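PDB 1W55: Ispd/ispf bifunctional enzyme from Campylobacter jejuni, which catalyses two steps of isoprenoid precursor biosynthesis, transferring a cytidylyl group from CTP to 2-C-methyl-D-erythritol 4-phosphate and cyclising the phosphorylated product to 2-C-methyl-D-erythritol 2,4-cyclodiphosphate with release of CMP. Local coordinates for residues Lys49-Ser54 and Leu84-Ser89; Lys23-Leu28 and Arg294-Glu299. All coordinates share one frame; numbering follows the deposited sequence. Where two conformers were deposited one is given.

Interaction 1. Residues Lys49-Ser54 and Leu84-Ser89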
loop_
_atom_site.group_PDB
_atom_site.type_symbol
_atom_site.label_atom_id
_atom_site.label_comp_id
_atom_site.label_asym_id
_atom_site.label_seq_id
_atom_site.Cartn_x
_atom_site.Cartn_y
_atom_site.Cartn_z
ATOM N N LYS A 49 -6.839 -5.960 -39.331
ATOM C CA LYS A 49 -6.497 -4.581 -39.609
ATOM C C LYS A 49 -6.949 -3.764 -38.405
ATOM O O LYS A 49 -7.935 -4.114 -37.741
ATOM C CB LYS A 49 -7.219 -4.123 -40.877
ATOM C CG LYS A 49 -6.619 -2.896 -41.535
ATOM C CD LYS A 49 -7.471 -2.417 -42.695
ATOM C CE LYS A 49 -6.998 -3.021 -44.014
ATOM N NZ LYS A 49 -6.815 -1.988 -45.072
ATOM N N ILE A 50 -6.208 -2.701 -38.105
ATOM C CA ILE A 50 -6.606 -1.743 -37.079
ATOM C C ILE A 50 -6.677 -0.339 -37.677
ATOM O O ILE A 50 -5.688 0.187 -38.193
ATOM C CB ILE A 50 -5.666 -1.807 -35.842
ATOM C CG1 ILE A 50 -5.670 -3.221 -35.260
ATOM C CG2 ILE A 50 -6.121 -0.819 -34.778
ATOM C CD1 ILE A 50 -4.467 -3.564 -34.399
ATOM N N VAL A 51 -7.866 0.248 -37.621
ATOM C CA VAL A 51 -8.092 1.586 -38.156
ATOM C C VAL A 51 -8.396 2.567 -37.028
ATOM O O VAL A 51 -9.127 2.248 -36.093
ATOM C CB VAL A 51 -9.221 1.589 -39.228
ATOM C CG1 VAL A 51 -9.430 2.993 -39.820
ATOM C CG2 VAL A 51 -8.904 0.583 -40.343
ATOM N N VAL A 52 -7.803 3.748 -37.105
ATOM C CA VAL A 52 -8.096 4.823 -36.162
ATOM C C VAL A 52 -8.576 6.047 -36.939
ATOM O O VAL A 52 -7.876 6.542 -37.817
ATOM C CB VAL A 52 -6.853 5.219 -35.322
ATOM C CG1 VAL A 52 -7.203 6.314 -34.308
ATOM C CG2 VAL A 52 -6.244 4.007 -34.621
ATOM N N THR A 53 -9.769 6.534 -36.615
ATOM C CA THR A 53 -10.234 7.777 -37.219
ATOM C C THR A 53 -9.656 8.936 -36.426
ATOM O O THR A 53 -9.556 8.867 -35.201
ATOM C CB THR A 53 -11.770 7.862 -37.258
ATOM O OG1 THR A 53 -12.272 7.988 -35.924
ATOM C CG2 THR A 53 -12.386 6.571 -37.783
ATOM N N SER A 54 -9.285 10.002 -37.127
ATOM C CA SER A 54 -8.495 11.050 -36.521
ATOM C C SER A 54 -8.754 12.420 -37.153
ATOM O O SER A 54 -9.036 12.514 -38.340
ATOM C CB SER A 54 -7.006 10.689 -36.625
ATOM O OG SER A 54 -6.207 11.655 -35.956
ATOM N N LEU A 84 -14.875 2.127 -42.443
ATOM C CA LEU A 84 -15.363 0.821 -42.917
ATOM C C LEU A 84 -14.933 0.471 -44.348
ATOM O O LEU A 84 -14.759 -0.705 -44.664
ATOM C CB LEU A 84 -16.886 0.707 -42.781
ATOM C CG LEU A 84 -17.441 0.470 -41.374
ATOM C CD1 LEU A 84 -18.912 0.831 -41.316
ATOM C CD2 LEU A 84 -17.222 -0.970 -40.921
ATOM N N GLU A 85 -14.739 1.478 -45.199
ATOM C CA GLU A 85 -14.286 1.241 -46.572
ATOM C C GLU A 85 -12.883 0.626 -46.609
ATOM O O GLU A 85 -12.434 0.143 -47.653
ATOM C CB GLU A 85 -14.361 2.524 -47.415
ATOM C CG GLU A 85 -15.784 2.947 -47.764
ATOM C CD GLU A 85 -16.580 1.855 -48.484
ATOM O OE1 GLU A 85 -16.359 1.650 -49.702
ATOM O OE2 GLU A 85 -17.426 1.194 -47.837
ATOM N N LEU A 86 -12.214 0.623 -45.457
ATOM C CA LEU A 86 -10.900 0.008 -45.314
ATOM C C LEU A 86 -10.992 -1.469 -44.873
ATOM O O LEU A 86 -9.997 -2.200 -44.904
ATOM C CB LEU A 86 -10.050 0.826 -44.326
ATOM C CG LEU A 86 -8.936 1.777 -44.813
ATOM C CD1 LEU A 86 -9.176 2.387 -46.203
ATOM C CD2 LEU A 86 -8.632 2.881 -43.783
ATOM N N ILE A 87 -12.186 -1.904 -44.481
ATOM C CA ILE A 87 -12.375 -3.230 -43.894
ATOM C C ILE A 87 -12.957 -4.216 -44.900
ATOM O O ILE A 87 -13.940 -3.909 -45.575
ATOM C CB ILE A 87 -13.301 -3.149 -42.645
ATOM C CG1 ILE A 87 -12.834 -2.046 -41.679
ATOM C CG2 ILE A 87 -13.432 -4.523 -41.954
ATOM C CD1 ILE A 87 -11.416 -2.211 -41.151
ATOM N N ASP A 88 -12.351 -5.400 -44.989
ATOM C CA ASP A 88 -12.892 -6.464 -45.839
ATOM C C ASP A 88 -13.077 -7.803 -45.115
ATOM O O ASP A 88 -13.409 -8.805 -45.744
ATOM C CB ASP A 88 -12.087 -6.617 -47.147
ATOM C CG ASP A 88 -10.622 -6.981 -46.913
ATOM O OD1 ASP A 88 -10.312 -7.717 -45.949
ATOM O OD2 ASP A 88 -9.707 -6.581 -47.665
ATOM N N SER A 89 -12.864 -7.812 -43.801
ATOM C CA SER A 89 -13.124 -8.994 -42.984
ATOM C C SER A 89 -14.618 -9.090 -42.681
ATOM O O SER A 89 -15.318 -8.073 -42.695
ATOM C CB SER A 89 -12.295 -8.964 -41.685
ATOM O OG SER A 89 -12.706 -7.923 -40.799
#
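K49, just ahead of strand 50-54, reaches across to the turn at L86 and I87. Its chain leaves the backbone extended, with CG anti to the backbone N (chi1 -161°), then bends at its last two torsions, which brings CE and NZ up to the oxygen of L86. CE and NZ of K49 both lie 3.2 Å from L86 O, so the carbonyl meets the flank of the chain as well as the ammonium, and the bond from NZ is weak. The same ammonium makes a salt bridge to E68, its stronger polar partner. Lower down, CD of K49 passes 4.2 Å from CD1 of I87. V51, next on the facing side, supplies the apolar part. Its two methyls divide the work: CG1 of V51 meets CD2 of L86 at 4.0 Å, while CG2 packs 3.8 Å from CD1 of I87 and also lies 4.1 Å from CD2 of L86. I70 of the adjoining strand 68-71 touches both V51 and L86. Further on, T53 diverges from the turn and its OG1 binds O2 of the bound cytidine monophosphate. The turn facing this strand is a type I beta turn from L84 to I87, closed by I87 N to L84 O at 2.8 Å. Strand 50-54 pairs in parallel with strand 4-9, which pairs in parallel with strand 91-96; from strand 68-71, the neighbour of 50-54, the chain passes through helix 76-84 and this turn into strand 91-96, as in the alternating alpha/beta, Rossmann-like core of GT-A-type nucleotidyltransferases.

Interaction 2. Residues Lys23-Leu28 and Arg294-Glu299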
loop_
_atom_site.group_PDB
_atom_site.type_symbol
_atom_site.label_atom_id
_atom_site.label_comp_id
_atom_site.label_asym_id
_atom_site.label_seq_id
_atom_site.Cartn_x
_atom_site.Cartn_y
_atom_site.Cartn_z
ATOM N N LYS A 23 -9.040 15.533 -24.991
ATOM C CA LYS A 23 -9.044 14.308 -24.202
ATOM C C LYS A 23 -8.232 13.167 -24.817
ATOM O O LYS A 23 -7.705 12.327 -24.093
ATOM C CB LYS A 23 -10.469 13.891 -23.828
ATOM C CG LYS A 23 -11.239 13.125 -24.897
ATOM C CD LYS A 23 -12.470 12.494 -24.267
ATOM C CE LYS A 23 -13.716 13.234 -24.663
ATOM N NZ LYS A 23 -14.375 12.505 -25.778
ATOM N N GLN A 24 -8.096 13.155 -26.136
ATOM C CA GLN A 24 -7.337 12.090 -26.794
ATOM C C GLN A 24 -5.828 12.190 -26.545
ATOM O O GLN A 24 -5.110 11.199 -26.741
ATOM C CB GLN A 24 -7.645 11.988 -28.293
ATOM C CG GLN A 24 -7.896 13.303 -29.005
ATOM C CD GLN A 24 -9.359 13.719 -28.967
ATOM O OE1 GLN A 24 -9.741 14.566 -28.155
ATOM N NE2 GLN A 24 -10.179 13.129 -29.846
ATOM N N PHE A 25 -5.373 13.368 -26.089
ATOM C CA PHE A 25 -3.965 13.614 -25.797
ATOM C C PHE A 25 -3.594 13.734 -24.312
ATOM O O PHE A 25 -2.468 14.103 -24.000
ATOM C CB PHE A 25 -3.445 14.833 -26.584
ATOM C CG PHE A 25 -3.711 14.750 -28.057
ATOM C CD1 PHE A 25 -4.446 15.737 -28.697
ATOM C CD2 PHE A 25 -3.267 13.666 -28.794
ATOM C CE1 PHE A 25 -4.726 15.652 -30.053
ATOM C CE2 PHE A 25 -3.538 13.566 -30.155
ATOM C CZ PHE A 25 -4.265 14.562 -30.785
ATOM N N LEU A 26 -4.521 13.441 -23.405
ATOM C CA LEU A 26 -4.164 13.243 -21.995
ATOM C C LEU A 26 -3.184 12.096 -21.895
ATOM O O LEU A 26 -3.361 11.077 -22.584
ATOM C CB LEU A 26 -5.382 12.891 -21.151
ATOM C CG LEU A 26 -6.494 13.926 -21.002
ATOM C CD1 LEU A 26 -7.684 13.271 -20.312
ATOM C CD2 LEU A 26 -6.005 15.162 -20.238
ATOM N N ARG A 27 -2.169 12.232 -21.049
ATOM C CA ARG A 27 -1.179 11.175 -20.930
ATOM C C ARG A 27 -1.561 10.146 -19.881
ATOM O O ARG A 27 -1.871 10.484 -18.748
ATOM C CB ARG A 27 0.235 11.740 -20.679
ATOM C CG ARG A 27 1.153 11.658 -21.908
ATOM C CD ARG A 27 0.546 12.285 -23.180
ATOM N NE ARG A 27 1.498 12.419 -24.278
ATOM C CZ ARG A 27 1.363 13.277 -25.287
ATOM N NH1 ARG A 27 0.306 14.069 -25.353
ATOM N NH2 ARG A 27 2.285 13.336 -26.242
ATOM N N LEU A 28 -1.543 8.888 -20.292
ATOM C CA LEU A 28 -1.787 7.748 -19.415
ATOM C C LEU A 28 -0.497 6.955 -19.466
ATOM O O LEU A 28 -0.182 6.341 -20.490
ATOM C CB LEU A 28 -2.961 6.889 -19.925
ATOM C CG LEU A 28 -4.299 7.570 -20.264
ATOM C CD1 LEU A 28 -5.397 6.528 -20.501
ATOM C CD2 LEU A 28 -4.740 8.585 -19.214
ATOM N N ARG A 294 -0.870 23.176 -25.139
ATOM C CA ARG A 294 -1.777 22.685 -24.108
ATOM C C ARG A 294 -2.823 21.706 -24.666
ATOM O O ARG A 294 -3.246 20.786 -23.970
ATOM C CB ARG A 294 -2.458 23.855 -23.418
ATOM C CG ARG A 294 -1.534 24.699 -22.571
ATOM C CD ARG A 294 -2.204 25.942 -22.019
ATOM N NE ARG A 294 -3.047 25.638 -20.865
ATOM C CZ ARG A 294 -4.108 26.352 -20.489
ATOM N NH1 ARG A 294 -4.492 27.429 -21.175
ATOM N NH2 ARG A 294 -4.793 25.981 -19.418
ATOM N N GLU A 295 -3.235 21.915 -25.918
ATOM C CA GLU A 295 -4.207 21.041 -26.586
ATOM C C GLU A 295 -3.703 19.604 -26.687
ATOM O O GLU A 295 -4.478 18.665 -26.545
ATOM C CB GLU A 295 -4.549 21.567 -27.987
ATOM C CG GLU A 295 -5.587 22.682 -27.979
ATOM C CD GLU A 295 -5.773 23.346 -29.338
ATOM O OE1 GLU A 295 -5.206 22.854 -30.352
ATOM O OE2 GLU A 295 -6.498 24.365 -29.391
ATOM N N ILE A 296 -2.401 19.445 -26.923
ATOM C CA ILE A 296 -1.787 18.115 -26.998
ATOM C C ILE A 296 -1.215 17.592 -25.665
ATOM O O ILE A 296 -0.480 16.612 -25.646
ATOM C CB ILE A 296 -0.768 18.015 -28.151
ATOM C CG1 ILE A 296 0.349 19.060 -28.009
ATOM C CG2 ILE A 296 -1.474 18.147 -29.514
ATOM C CD1 ILE A 296 1.564 18.748 -28.863
ATOM N N GLY A 297 -1.581 18.217 -24.551
ATOM C CA GLY A 297 -1.347 17.601 -23.256
ATOM C C GLY A 297 -0.130 18.038 -22.456
ATOM O O GLY A 297 0.232 17.381 -21.468
ATOM N N PHE A 298 0.480 19.147 -22.855
ATOM C CA PHE A 298 1.691 19.636 -22.214
ATOM C C PHE A 298 1.422 20.857 -21.342
ATOM O O PHE A 298 0.417 21.553 -21.521
ATOM C CB PHE A 298 2.721 20.010 -23.277
ATOM C CG PHE A 298 3.424 18.837 -23.882
ATOM C CD1 PHE A 298 3.150 18.445 -25.190
ATOM C CD2 PHE A 298 4.354 18.120 -23.147
ATOM C CE1 PHE A 298 3.808 17.365 -25.739
ATOM C CE2 PHE A 298 5.020 17.047 -23.694
ATOM C CZ PHE A 298 4.755 16.659 -24.980
ATOM N N GLU A 299 2.355 21.131 -20.436
ATOM C CA GLU A 299 2.259 22.243 -19.507
ATOM C C GLU A 299 3.680 22.746 -19.213
ATOM O O GLU A 299 4.602 21.944 -19.052
ATOM C CB GLU A 299 1.597 21.738 -18.222
ATOM C CG GLU A 299 1.362 22.783 -17.157
ATOM C CD GLU A 299 0.615 22.231 -15.949
ATOM O OE1 GLU A 299 0.261 21.020 -15.953
ATOM O OE2 GLU A 299 0.398 23.013 -14.992
HETATM O O HOH W 1 -1.421 14.869 -19.948
#
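F25 begins its contact at CB, which lies 3.6 Å from I296 O. With CG anti to its own carbonyl carbon (chi1 -53°), the ring is carried past the end of helix 282-295. CG comes 4.0 Å from I296 CA, and CD1 approaches two partners: E295 O at the ring edge, near its plane, and I296 CG2 over one face, 3.9 Å away. CE1, farther out, still meets that methyl, while Q24 CG covers a ring face and Y59 packs against F25 edge-to-face. R27 was deposited in two conformers, which leaves its side-chain bonds doubtful. In the one given, NH1 bonds F25 O at 3.1 Å within the guanidinium plane (N-H...O angle 151°) and makes a weak, strongly bent approach to I296 O at 2.7 Å. A water accepts from R27 N and donates weakly to G297 O. G297, with a positive phi of 99°, sets its CA 3.7 Å from F25 O. It is the C-prime residue of a Schellman motif, with F298 N bound to V293 O and G297 N to R294 O, and this helix terminus forms part of the junction between the cytidylyltransferase and cyclodiphosphate synthase domains.

In the fold
Interaction 2 is the buried contact, its centre about 5 Å from the centre of the chain, and it joins the two catalytic halves of the enzyme across 265 intervening residues. Interaction 1 lies about 22 Å from that centre, is partly buried and stays within the cytidylyltransferase half, where it sets a sheet strand against a connecting turn. The centres of interaction 1 and interaction 2 are about 25 Å apart, and the two share no secondary-structure element. Aliphatic side chains and one weak lysine-to-carbonyl bond make up interaction 1. Interaction 2 brings an aromatic ring against backbone carbonyls, with weaker polar links from an arginine and a water, just beyond a helix end, at a C-prime glycine.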